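Local structure of 6-aminohexanoate-cyclic-dimer hydrolase (3A2Q) at residues W7-A12 against S218-A223; D100-Q105 against P196-T201; L143-G148 against T393-E398; L263-V268 against D297-A302; G432-S437 against I453-G458. The protein hydrolyses the cyclic dimer of 6-aminohexanoate, a by-product of nylon-6 manufacture, to the linear dimer, as a member of the amidase family. The protein carries 1 engineered substitution. One frame throughout, in Å; residues are numbered along the deposited sequence.

Contact 1. Residues W7-A12 against S218-A223; sequences WQDATA and SVRDIA
Asp9 and Arg220 meet in a side-on salt bridge, one nitrogen to each carboxylate oxygen. Arg220 NE lies 2.9 Å from Asp9 OD2, on its syn side, and Arg220 NH2 bonds Asp9 OD1 through the syn lone pair of that oxygen at 3.3 Å. Each oxygen has a second donor: Ser218 OG gives to Asp9 OD2 from above the carboxylate plane, on the same face as Arg220 NE, and Ala12 N meets Asp9 OD1 nearly along its C-O axis at 2.7 Å. With chi1 at 63°, the Asp9 carboxylate sits between its own N and carbonyl carbon, from where it can turn back to cap helix 10-19. Swapping in an alanine at Asp9 would probably leave Arg220 without its countercharge here and Ala12 N without its cap.

At Ala10 the roles are exchanged. Its N gives to Asp221 OD2 at 2.6 Å through the syn lone pair, and Thr11 N gives to Asp221 OD1. Two helix starts meet here: Asp9 is the N-cap of one, Ser218 that of helix 219-229, where Ser218 OG accepts from Asp221 N at 3.2 Å. Thr11 OG1 adds a further bond to Asp221 OD1 (2.8 Å), so two donors of one residue grip this oxygen, while Thr11 CG2 covers one face of the Arg220 guanidinium, 3.6 Å from Arg220 CZ. Beyond it, Ala12 CB approaches Arg220 NH2.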
# COMPACT_ATOMS: atom_id res chain seq x y z
N TRP A 7 15.57 -13.77 4.86
CA TRP A 7 14.56 -13.32 5.82
C TRP A 7 15.05 -12.10 6.59
O TRP A 7 14.34 -11.57 7.45
CB TRP A 7 14.20 -14.45 6.79
CG TRP A 7 12.88 -14.21 7.49
CD1 TRP A 7 12.66 -14.11 8.84
CD2 TRP A 7 11.60 -14.03 6.86
NE1 TRP A 7 11.33 -13.88 9.09
CE2 TRP A 7 10.65 -13.82 7.90
CE3 TRP A 7 11.16 -14.02 5.53
CZ2 TRP A 7 9.29 -13.60 7.64
CZ3 TRP A 7 9.80 -13.80 5.27
CH2 TRP A 7 8.89 -13.60 6.32
N GLN A 8 16.27 -11.66 6.29
CA GLN A 8 16.85 -10.49 6.93
C GLN A 8 16.20 -9.26 6.28
O GLN A 8 15.86 -9.31 5.10
CB GLN A 8 18.36 -10.46 6.67
CG GLN A 8 19.10 -11.74 7.04
CD GLN A 8 19.52 -11.78 8.49
OE1 GLN A 8 20.46 -11.09 8.89
NE2 GLN A 8 18.82 -12.57 9.29
N ASP A 9 16.02 -8.17 7.02
CA ASP A 9 15.41 -7.00 6.41
C ASP A 9 16.41 -6.28 5.51
O ASP A 9 17.55 -6.70 5.38
CB ASP A 9 14.84 -6.03 7.47
CG ASP A 9 15.90 -5.47 8.40
OD1 ASP A 9 17.10 -5.49 8.04
OD2 ASP A 9 15.52 -4.98 9.48
N ALA A 10 15.96 -5.21 4.86
CA ALA A 10 16.82 -4.46 3.94
C ALA A 10 18.07 -3.89 4.61
O ALA A 10 19.15 -3.91 4.03
CB ALA A 10 16.03 -3.34 3.28
N THR A 11 17.91 -3.39 5.83
CA THR A 11 19.03 -2.82 6.56
C THR A 11 20.10 -3.87 6.83
O THR A 11 21.29 -3.62 6.64
CB THR A 11 18.57 -2.21 7.90
OG1 THR A 11 17.61 -1.18 7.65
CG2 THR A 11 19.76 -1.63 8.66
N ALA A 12 19.68 -5.05 7.27
CA ALA A 12 20.62 -6.13 7.56
C ALA A 12 21.26 -6.66 6.28
O ALA A 12 22.44 -7.01 6.26
CB ALA A 12 19.92 -7.26 8.31
N SER A 218 10.31 -4.66 8.72
CA SER A 218 10.78 -4.04 9.96
C SER A 218 10.45 -2.56 9.94
O SER A 218 10.35 -1.94 8.88
CB SER A 218 12.29 -4.22 10.13
OG SER A 218 13.01 -3.46 9.17
N VAL A 219 10.29 -1.97 11.12
CA VAL A 219 9.97 -0.56 11.20
C VAL A 219 11.16 0.30 10.79
O VAL A 219 10.99 1.38 10.21
CB VAL A 219 9.51 -0.18 12.63
CG1 VAL A 219 9.19 1.32 12.70
CG2 VAL A 219 8.27 -0.99 13.00
N ARG A 220 12.38 -0.18 11.04
CA ARG A 220 13.55 0.60 10.67
C ARG A 220 13.68 0.69 9.16
O ARG A 220 14.15 1.70 8.63
CB ARG A 220 14.82 0.02 11.31
CG ARG A 220 15.26 -1.33 10.78
CD ARG A 220 16.53 -1.78 11.51
NE ARG A 220 17.10 -2.99 10.94
CZ ARG A 220 18.24 -3.54 11.36
NH1 ARG A 220 18.91 -2.99 12.36
NH2 ARG A 220 18.70 -4.64 10.77
N ASP A 221 13.26 -0.36 8.45
CA ASP A 221 13.33 -0.36 7.00
C ASP A 221 12.40 0.72 6.43
O ASP A 221 12.73 1.38 5.45
CB ASP A 221 12.91 -1.72 6.44
CG ASP A 221 14.10 -2.65 6.21
OD1 ASP A 221 15.22 -2.33 6.66
OD2 ASP A 221 13.90 -3.72 5.59
N ILE A 222 11.23 0.88 7.05
CA ILE A 222 10.27 1.89 6.59
C ILE A 222 10.86 3.28 6.81
O ILE A 222 10.81 4.14 5.92
CB ILE A 222 8.92 1.77 7.35
CG1 ILE A 222 8.24 0.45 6.98
CG2 ILE A 222 8.01 2.94 7.01
CD1 ILE A 222 7.86 0.34 5.51
N ALA A 223 11.43 3.51 7.98
CA ALA A 223 12.04 4.80 8.29
C ALA A 223 13.13 5.14 7.28
O ALA A 223 13.20 6.27 6.79
CB ALA A 223 12.60 4.78 9.70

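Contact 2. Residues D100-Q105 against P196-T201; sequences DAYFVQ and PGPLVT
Tyr102 N, in the first turn of helix 102-110, donates to Gly197 O at 2.9 Å in a nearly straight bond. The backbones come nearest at Ala101 and Gly197, whose CA atoms are 5.9 Å apart. Ala101 is the N-cap residue, and the Gly197 carbonyl, from a loop with no regular structure, therefore meets one of the N-H groups that a helix start leaves without an acceptor of its own. A water extends the same service to the next residue, accepting from Phe103 N and donating to Gly197 O at 2.8 Å, which gives this carbonyl oxygen two donors. The peptide between Gly197 and Pro198 is cis, and this bend brings the proline ring round beside the carbonyl and against Tyr102.

Pro198 CD stands over the centre of the Tyr102 ring, 3.7 Å from the centroid and only 6° off the ring normal, a CH-pi contact over the face. Farther along the ring, Pro198 CB lies 3.9 Å from Tyr102 CZ. The tyrosine CG is set beside the backbone N (chi1 -70°), which swings the ring out over the cis peptide, with Tyr102 CD1 3.4 Å from Gly197 C. A CB on Gly197 would probably sit tight against Tyr102 CE1. Ala101 CB touches Gly197 O at 3.6 Å.

Arg233 makes a cation-pi contact with Tyr102. The Asp100 carboxylate accepts from Gln79 N and forms a salt bridge with Arg108. From the same helix Val104 packs on strand 68-72 and Phe103 on Leu214 of strand 211-216, so the contact fastens the loop between strand 185-188 and helix 202-207 to the start of a helix lying against the central sheet.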
# COMPACT_ATOMS: atom_id res chain seq x y z
N ASP A 100 11.94 7.30 -15.99
CA ASP A 100 11.92 6.81 -14.62
C ASP A 100 11.11 7.79 -13.77
O ASP A 100 11.23 9.01 -13.93
CB ASP A 100 13.34 6.76 -14.01
CG ASP A 100 14.15 5.57 -14.49
OD1 ASP A 100 13.57 4.50 -14.73
OD2 ASP A 100 15.39 5.71 -14.58
N ALA A 101 10.28 7.27 -12.88
CA ALA A 101 9.50 8.13 -12.00
C ALA A 101 10.51 8.62 -10.96
O ALA A 101 11.54 7.98 -10.77
CB ALA A 101 8.39 7.35 -11.33
N TYR A 102 10.22 9.73 -10.30
CA TYR A 102 11.13 10.24 -9.29
C TYR A 102 11.41 9.17 -8.23
O TYR A 102 12.54 9.02 -7.78
CB TYR A 102 10.54 11.48 -8.61
CG TYR A 102 10.48 12.71 -9.50
CD1 TYR A 102 9.35 13.54 -9.49
CD2 TYR A 102 11.55 13.07 -10.32
CE1 TYR A 102 9.29 14.68 -10.28
CE2 TYR A 102 11.50 14.22 -11.11
CZ TYR A 102 10.37 15.02 -11.08
OH TYR A 102 10.31 16.18 -11.83
N PHE A 103 10.37 8.43 -7.84
CA PHE A 103 10.52 7.37 -6.85
C PHE A 103 11.61 6.39 -7.28
O PHE A 103 12.49 6.05 -6.49
CB PHE A 103 9.20 6.60 -6.69
CG PHE A 103 9.21 5.57 -5.57
CD1 PHE A 103 8.78 5.91 -4.29
CD2 PHE A 103 9.68 4.28 -5.80
CE1 PHE A 103 8.80 4.97 -3.26
CE2 PHE A 103 9.71 3.34 -4.77
CZ PHE A 103 9.27 3.68 -3.50
N VAL A 104 11.53 5.95 -8.53
CA VAL A 104 12.50 5.00 -9.07
C VAL A 104 13.92 5.56 -9.07
O VAL A 104 14.87 4.86 -8.73
CB VAL A 104 12.11 4.56 -10.50
CG1 VAL A 104 13.21 3.71 -11.12
CG2 VAL A 104 10.82 3.76 -10.45
N GLN A 105 14.07 6.83 -9.45
CA GLN A 105 15.40 7.45 -9.47
C GLN A 105 15.99 7.53 -8.07
O GLN A 105 17.17 7.26 -7.87
CB GLN A 105 15.32 8.85 -10.07
CG GLN A 105 14.76 8.90 -11.48
CD GLN A 105 14.81 10.30 -12.06
OE1 GLN A 105 14.44 11.27 -11.40
NE2 GLN A 105 15.24 10.41 -13.31
N PRO A 196 4.81 11.13 -6.67
CA PRO A 196 4.36 10.12 -7.64
C PRO A 196 4.69 10.63 -9.05
O PRO A 196 4.31 10.01 -10.04
CB PRO A 196 2.86 10.09 -7.42
CG PRO A 196 2.57 11.55 -7.21
CD PRO A 196 3.70 12.04 -6.32
N GLY A 197 5.39 11.76 -9.11
CA GLY A 197 5.74 12.37 -10.39
C GLY A 197 6.95 11.77 -11.10
O GLY A 197 7.51 10.78 -10.63
N PRO A 198 7.39 12.38 -12.21
CA PRO A 198 6.87 13.60 -12.85
C PRO A 198 5.47 13.50 -13.47
O PRO A 198 4.85 14.53 -13.77
CB PRO A 198 7.93 13.93 -13.89
CG PRO A 198 8.51 12.58 -14.23
CD PRO A 198 8.62 11.92 -12.89
N LEU A 199 4.98 12.29 -13.69
CA LEU A 199 3.65 12.14 -14.27
C LEU A 199 2.57 12.63 -13.32
O LEU A 199 2.78 12.71 -12.11
CB LEU A 199 3.37 10.67 -14.61
CG LEU A 199 3.99 10.07 -15.87
CD1 LEU A 199 3.76 8.56 -15.91
CD2 LEU A 199 3.38 10.74 -17.09
N VAL A 200 1.42 12.97 -13.89
CA VAL A 200 0.26 13.41 -13.13
C VAL A 200 -0.83 12.43 -13.55
O VAL A 200 -1.43 12.58 -14.62
CB VAL A 200 -0.17 14.85 -13.50
CG1 VAL A 200 -1.42 15.23 -12.72
CG2 VAL A 200 0.96 15.82 -13.21
N THR A 201 -1.07 11.42 -12.73
CA THR A 201 -2.06 10.41 -13.06
C THR A 201 -3.25 10.36 -12.13
O THR A 201 -3.23 10.93 -11.04
CB THR A 201 -1.41 9.01 -13.09
OG1 THR A 201 -0.94 8.66 -11.78
CG2 THR A 201 -0.23 8.99 -14.04
O HOH W 1 7.70 9.15 -8.32

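Contact 3. Residues L143-G148 against T393-E398; sequences LGRSVG and TPEIGE
Arg145 and Glu395 form a single, isolated beta bridge between two loops whose touching parts run 108° apart in direction, their CA atoms 4.2 Å apart. Two nearly straight backbone bonds flank it: Ser146 N to Pro394 O at 2.9 Å, and Ile396 N to Gly144 O. The Arg145 side chain leaves its backbone away from the other loop, then bends at chi2 (-68°) to return over Thr393, where NH1 reaches Thr393 O at 2.9 Å in a weak bond with a poor angle of 116°. Its stronger partner is Asp445, salt-bridged to NH2, while a water links NE to Glu395 OE2. With an alanine at Arg145, Asp445 would probably lose its countercharge and Thr393 O this weak donor.

Ile396 lays CD1 against the bridged backbone, 3.4 Å from Arg145 O and 3.6 Å from Ser146 CA. On the other side of Ser146, Thr393 CG2 touches Ser146 O at 3.5 Å. Ser146 OG turns back to accept from Gly148 N and also bonds Thr128. A type II turn from Glu395 to Glu398 reverses the second loop. The ST turn at Ser146 lies in the glycine- and serine-rich loop of the amidase signature, leading to Ser150, probably a member of the charge relay system.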
# COMPACT_ATOMS: atom_id res chain seq x y z
N LEU A 143 -2.34 -20.37 -0.18
CA LEU A 143 -2.53 -20.19 -1.62
C LEU A 143 -3.96 -20.07 -2.13
O LEU A 143 -4.19 -19.61 -3.25
CB LEU A 143 -1.79 -21.30 -2.38
CG LEU A 143 -0.29 -21.33 -2.09
CD1 LEU A 143 0.36 -22.50 -2.83
CD2 LEU A 143 0.35 -20.01 -2.51
N GLY A 144 -4.92 -20.47 -1.31
CA GLY A 144 -6.31 -20.35 -1.74
C GLY A 144 -6.91 -19.03 -1.31
O GLY A 144 -8.08 -18.77 -1.56
N ARG A 145 -6.10 -18.18 -0.67
CA ARG A 145 -6.58 -16.89 -0.19
C ARG A 145 -6.03 -15.69 -0.95
O ARG A 145 -4.95 -15.74 -1.52
CB ARG A 145 -6.21 -16.70 1.29
CG ARG A 145 -6.76 -17.72 2.25
CD ARG A 145 -8.27 -17.65 2.41
NE ARG A 145 -8.69 -18.56 3.48
CZ ARG A 145 -8.98 -18.18 4.72
NH1 ARG A 145 -8.91 -16.91 5.08
NH2 ARG A 145 -9.30 -19.10 5.62
N SER A 146 -6.81 -14.61 -0.93
CA SER A 146 -6.44 -13.36 -1.57
C SER A 146 -5.24 -12.74 -0.85
O SER A 146 -4.89 -13.16 0.25
CB SER A 146 -7.63 -12.39 -1.51
OG SER A 146 -7.25 -11.07 -1.85
N VAL A 147 -4.61 -11.76 -1.48
CA VAL A 147 -3.47 -11.07 -0.88
C VAL A 147 -3.86 -9.61 -0.64
O VAL A 147 -3.01 -8.78 -0.33
CB VAL A 147 -2.22 -11.11 -1.80
CG1 VAL A 147 -1.68 -12.54 -1.88
CG2 VAL A 147 -2.56 -10.58 -3.20
N GLY A 148 -5.15 -9.32 -0.76
CA GLY A 148 -5.62 -7.96 -0.59
C GLY A 148 -5.28 -7.20 -1.86
O GLY A 148 -4.84 -7.81 -2.84
N THR A 393 -9.66 -12.89 5.83
CA THR A 393 -9.20 -12.78 4.45
C THR A 393 -10.04 -13.62 3.49
O THR A 393 -10.27 -14.80 3.72
CB THR A 393 -7.71 -13.16 4.37
OG1 THR A 393 -6.95 -12.23 5.14
CG2 THR A 393 -7.22 -13.15 2.92
N PRO A 394 -10.52 -12.99 2.40
CA PRO A 394 -11.34 -13.69 1.41
C PRO A 394 -10.58 -14.74 0.59
O PRO A 394 -9.36 -14.67 0.45
CB PRO A 394 -11.86 -12.55 0.52
CG PRO A 394 -10.81 -11.48 0.67
CD PRO A 394 -10.47 -11.54 2.14
N GLU A 395 -11.31 -15.71 0.07
CA GLU A 395 -10.70 -16.74 -0.76
C GLU A 395 -10.54 -16.16 -2.16
O GLU A 395 -11.28 -15.25 -2.55
CB GLU A 395 -11.59 -17.99 -0.83
CG GLU A 395 -11.83 -18.67 0.51
CD GLU A 395 -12.67 -19.93 0.38
OE1 GLU A 395 -13.75 -19.87 -0.23
OE2 GLU A 395 -12.24 -20.99 0.90
N ILE A 396 -9.57 -16.67 -2.92
CA ILE A 396 -9.36 -16.23 -4.29
C ILE A 396 -10.69 -16.39 -5.03
O ILE A 396 -11.36 -17.41 -4.88
CB ILE A 396 -8.30 -17.09 -5.01
CG1 ILE A 396 -6.92 -16.85 -4.40
CG2 ILE A 396 -8.29 -16.78 -6.50
CD1 ILE A 396 -6.42 -15.43 -4.56
N GLY A 397 -11.07 -15.38 -5.80
CA GLY A 397 -12.32 -15.44 -6.55
C GLY A 397 -13.52 -14.81 -5.86
O GLY A 397 -14.45 -14.34 -6.52
N GLU A 398 -13.49 -14.78 -4.54
CA GLU A 398 -14.59 -14.23 -3.76
C GLU A 398 -14.96 -12.78 -4.06
O GLU A 398 -16.14 -12.45 -4.18
CB GLU A 398 -14.27 -14.38 -2.27
CG GLU A 398 -15.44 -14.13 -1.35
CD GLU A 398 -15.05 -14.22 0.12
OE1 GLU A 398 -14.29 -15.14 0.48
OE2 GLU A 398 -15.50 -13.36 0.91
O HOH W 2 -8.41 -14.53 7.50
O HOH W 3 -9.36 -21.07 1.95

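Contact 4. Residues L263-V268 against D297-A302; sequences LTHNPV and DAYPEA
The Tyr299 ring carries Leu263 CD1 on one face, 4.0 Å from its centroid and displaced from the ring centre toward Tyr299 CD2, in a CH-pi contact. Pro267 CB comes in obliquely at the ring, 3.6 Å from Tyr299 CE1. His265 meets the tyrosine with its own ring edge: His265 CE1 is 3.5 Å from Tyr299 CE2, and the tyrosine hydroxyl lies in the imidazole plane. The two rings are inclined at 72° with centroids 5.3 Å apart, an oblique aromatic pair.

Both rings take a first torsion with CG between the backbone N and the carbonyl carbon (62° for Tyr299, 74° for His265), bringing His265 CE1 to Tyr299 CE2. These loops follow neighbouring parallel strands, 259-262 and 294-297, at the outer end of the large mixed sheet; helix 275-290 makes the connection between them, a beta-alpha-beta crossover. Tyr299 thus bridges the C-terminal ends of two adjacent strands, with Leu384 of strand 383-387 also touching it. An Asx turn, in which Asn266 OD1 accepts from Val268 N at 3.0 Å, folds the first loop around Pro267. A water joins the two loops, donating to Pro267 O and bonding Tyr299 OH, each at 2.8 Å.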
# COMPACT_ATOMS: atom_id res chain seq x y z
N LEU A 263 -10.06 1.69 18.84
CA LEU A 263 -11.36 1.40 18.25
C LEU A 263 -11.47 -0.10 18.01
O LEU A 263 -10.67 -0.68 17.27
CB LEU A 263 -11.51 2.14 16.93
CG LEU A 263 -12.78 1.87 16.11
CD1 LEU A 263 -14.01 2.30 16.90
CD2 LEU A 263 -12.72 2.64 14.78
N THR A 264 -12.46 -0.74 18.64
CA THR A 264 -12.64 -2.17 18.46
C THR A 264 -14.06 -2.60 18.06
O THR A 264 -14.53 -3.68 18.42
CB THR A 264 -12.18 -2.96 19.70
OG1 THR A 264 -12.83 -2.44 20.87
CG2 THR A 264 -10.67 -2.84 19.86
N HIS A 265 -14.74 -1.73 17.33
CA HIS A 265 -16.08 -2.03 16.81
C HIS A 265 -16.21 -1.18 15.55
O HIS A 265 -15.38 -0.30 15.31
CB HIS A 265 -17.18 -1.69 17.82
CG HIS A 265 -17.45 -0.22 17.99
ND1 HIS A 265 -16.61 0.62 18.67
CD2 HIS A 265 -18.49 0.54 17.56
CE1 HIS A 265 -17.11 1.85 18.66
NE2 HIS A 265 -18.25 1.82 17.99
N ASN A 266 -17.21 -1.45 14.73
CA ASN A 266 -17.43 -0.67 13.52
C ASN A 266 -18.36 0.48 13.88
O ASN A 266 -19.56 0.28 14.04
CB ASN A 266 -18.07 -1.52 12.42
CG ASN A 266 -18.51 -0.70 11.24
OD1 ASN A 266 -18.09 0.45 11.08
ND2 ASN A 266 -19.35 -1.28 10.39
N PRO A 267 -17.82 1.70 14.00
CA PRO A 267 -18.61 2.88 14.36
C PRO A 267 -19.73 3.25 13.41
O PRO A 267 -20.65 3.98 13.79
CB PRO A 267 -17.56 3.99 14.48
CG PRO A 267 -16.49 3.55 13.55
CD PRO A 267 -16.41 2.06 13.74
N VAL A 268 -19.66 2.76 12.18
CA VAL A 268 -20.69 3.06 11.19
C VAL A 268 -21.92 2.19 11.49
O VAL A 268 -23.06 2.61 11.25
CB VAL A 268 -20.17 2.82 9.75
CG1 VAL A 268 -21.25 3.17 8.73
CG2 VAL A 268 -18.94 3.69 9.50
N ASP A 297 -10.62 3.92 25.32
CA ASP A 297 -11.52 3.54 24.24
C ASP A 297 -12.11 4.84 23.72
O ASP A 297 -12.99 5.44 24.33
CB ASP A 297 -12.63 2.61 24.75
CG ASP A 297 -12.14 1.21 25.04
OD1 ASP A 297 -10.98 0.91 24.69
OD2 ASP A 297 -12.91 0.41 25.60
N ALA A 298 -11.59 5.30 22.58
CA ALA A 298 -12.04 6.54 21.99
C ALA A 298 -11.66 6.57 20.52
O ALA A 298 -10.72 5.89 20.10
CB ALA A 298 -11.43 7.72 22.72
N TYR A 299 -12.37 7.37 19.75
CA TYR A 299 -12.10 7.47 18.33
C TYR A 299 -12.79 8.70 17.75
O TYR A 299 -13.72 9.23 18.34
CB TYR A 299 -12.62 6.20 17.64
CG TYR A 299 -14.12 6.02 17.78
CD1 TYR A 299 -15.00 6.53 16.82
CD2 TYR A 299 -14.66 5.32 18.86
CE1 TYR A 299 -16.37 6.34 16.93
CE2 TYR A 299 -16.03 5.13 18.98
CZ TYR A 299 -16.88 5.64 18.01
OH TYR A 299 -18.24 5.44 18.13
N PRO A 300 -12.32 9.17 16.58
CA PRO A 300 -12.92 10.34 15.94
C PRO A 300 -14.37 10.04 15.60
O PRO A 300 -14.65 9.06 14.92
CB PRO A 300 -12.06 10.54 14.69
CG PRO A 300 -10.74 9.89 15.04
CD PRO A 300 -11.16 8.66 15.82
N GLU A 301 -15.30 10.87 16.06
CA GLU A 301 -16.70 10.60 15.78
C GLU A 301 -16.98 10.58 14.29
O GLU A 301 -17.95 9.97 13.84
CB GLU A 301 -17.62 11.60 16.47
CG GLU A 301 -17.43 13.05 16.10
CD GLU A 301 -18.45 13.95 16.78
OE1 GLU A 301 -18.62 13.83 18.01
OE2 GLU A 301 -19.08 14.77 16.08
N ALA A 302 -16.12 11.25 13.52
CA ALA A 302 -16.28 11.29 12.07
C ALA A 302 -16.23 9.89 11.49
O ALA A 302 -16.79 9.63 10.42
CB ALA A 302 -15.19 12.15 11.45
O HOH W 4 -20.31 5.12 16.32

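Contact 5. Residues G432-S437 against I453-G458; sequences GQPAIS and IVAAYG
Tyr457 swings its CG anti to the backbone N (chi1 -162°), which carries the ring back to Gly432, with Tyr457 CE1 3.7 Å from Gly432 O. Gln433 instead sets CG beside its own N (chi1 -66°) and runs extended along the other segment, its CB 3.4 Å from Ala455 O. That carbonyl is buried with no polar partner in the model. The amide end of Gln433 finds Ser431 through OE1, and a water accepts from Tyr457 N and, weakly, from Gln433 NE2. Gly432 has positive phi as it leaves a helix, and a CB there would probably crowd Tyr457 CE1 and the preceding carbonyl oxygen.

Farther along, the backbones pair. Ile436 and Ile453 are a hydrogen-bonded pair, each N giving to the other's O at 3.0 Å, and Ala455 N gives to Pro434 O at 3.2 Å. Between them, Ala435 and Val454 form a non-hydrogen-bonded pair, with Ala435 CB 4.0 Å from Val454 CG2. On the opposite face Ile436 CG2 packs against Ile453 CB, and both isoleucines lean on Leu463 of helix 460-473. The strand directions differ by 164°: this is the open end of the antiparallel beta hairpin 435-442 and 448-455, inside the mixed amidase sheet, between strands 185-188 and 383-387.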
# COMPACT_ATOMS: atom_id res chain seq x y z
N GLY A 432 -5.59 12.26 4.77
CA GLY A 432 -4.19 12.42 4.41
C GLY A 432 -3.22 12.12 5.55
O GLY A 432 -2.02 12.33 5.40
N GLN A 433 -3.73 11.63 6.67
CA GLN A 433 -2.87 11.32 7.82
C GLN A 433 -2.04 10.08 7.62
O GLN A 433 -2.46 9.13 6.95
CB GLN A 433 -3.72 11.16 9.07
CG GLN A 433 -4.40 12.43 9.51
CD GLN A 433 -5.55 12.15 10.45
OE1 GLN A 433 -6.55 11.56 10.05
NE2 GLN A 433 -5.41 12.57 11.69
N PRO A 434 -0.83 10.05 8.20
CA PRO A 434 0.05 8.89 8.07
C PRO A 434 -0.57 7.72 8.83
O PRO A 434 -1.03 7.87 9.96
CB PRO A 434 1.36 9.38 8.68
CG PRO A 434 0.89 10.33 9.74
CD PRO A 434 -0.24 11.08 9.07
N ALA A 435 -0.59 6.54 8.20
CA ALA A 435 -1.19 5.37 8.83
C ALA A 435 -0.38 4.14 8.45
O ALA A 435 -0.09 3.91 7.28
CB ALA A 435 -2.63 5.21 8.36
N ILE A 436 -0.04 3.34 9.45
CA ILE A 436 0.77 2.16 9.21
C ILE A 436 0.09 0.89 9.70
O ILE A 436 -0.60 0.90 10.71
CB ILE A 436 2.16 2.33 9.90
CG1 ILE A 436 3.13 1.25 9.43
CG2 ILE A 436 1.99 2.26 11.41
CD1 ILE A 436 4.56 1.52 9.85
N SER A 437 0.27 -0.19 8.95
CA SER A 437 -0.28 -1.48 9.35
C SER A 437 0.90 -2.33 9.82
O SER A 437 1.87 -2.47 9.09
CB SER A 437 -0.97 -2.18 8.18
OG SER A 437 -1.52 -3.42 8.60
N ILE A 453 -2.19 1.94 13.01
CA ILE A 453 -1.91 3.06 13.90
C ILE A 453 -1.95 4.31 13.02
O ILE A 453 -1.35 4.33 11.95
CB ILE A 453 -0.50 2.96 14.53
CG1 ILE A 453 -0.23 1.53 15.01
CG2 ILE A 453 -0.39 3.93 15.70
CD1 ILE A 453 -1.21 1.02 16.02
N VAL A 454 -2.65 5.33 13.48
CA VAL A 454 -2.78 6.58 12.74
C VAL A 454 -2.33 7.77 13.60
O VAL A 454 -2.81 7.93 14.71
CB VAL A 454 -4.25 6.84 12.34
CG1 VAL A 454 -4.33 8.05 11.41
CG2 VAL A 454 -4.85 5.60 11.68
N ALA A 455 -1.43 8.59 13.06
CA ALA A 455 -0.94 9.76 13.78
C ALA A 455 -1.43 11.04 13.10
O ALA A 455 -2.04 10.99 12.04
CB ALA A 455 0.59 9.74 13.82
N ALA A 456 -1.17 12.18 13.72
CA ALA A 456 -1.60 13.45 13.16
C ALA A 456 -0.88 13.73 11.83
O ALA A 456 0.20 13.19 11.58
CB ALA A 456 -1.34 14.59 14.15
N TYR A 457 -1.50 14.56 11.00
CA TYR A 457 -0.94 14.94 9.69
C TYR A 457 0.55 15.29 9.82
O TYR A 457 0.91 16.16 10.62
CB TYR A 457 -1.69 16.15 9.15
CG TYR A 457 -1.53 16.41 7.67
CD1 TYR A 457 -2.38 15.80 6.74
CD2 TYR A 457 -0.55 17.27 7.19
CE1 TYR A 457 -2.24 16.04 5.38
CE2 TYR A 457 -0.40 17.52 5.83
CZ TYR A 457 -1.25 16.90 4.93
OH TYR A 457 -1.10 17.13 3.58
N GLY A 458 1.38 14.61 9.06
CA GLY A 458 2.81 14.87 9.07
C GLY A 458 3.64 14.29 10.20
O GLY A 458 4.86 14.48 10.23
O HOH W 5 -4.18 15.54 11.74

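How the contacts relate
From the N terminus, contact 1 closes a long loop, bringing the start of helix 10-19 to that of helix 219-229. Contact 2 is nested inside it, joining helix 102-110 to the loop before helix 202-207. Contact 3 opens within contact 1, and within contact 2 as well, but closes far later, so it crosses both; it ties the loop before helix 152-159 to the one after strand 383-387. Contact 4 is nested in contact 3, at the end of the sheet where strands 259-262 and 294-297 lie. Contact 5 follows last, closing the hairpin of strands 435-442 and 448-455, its centre about 16 Å from that of contact 4; no two contacts touch.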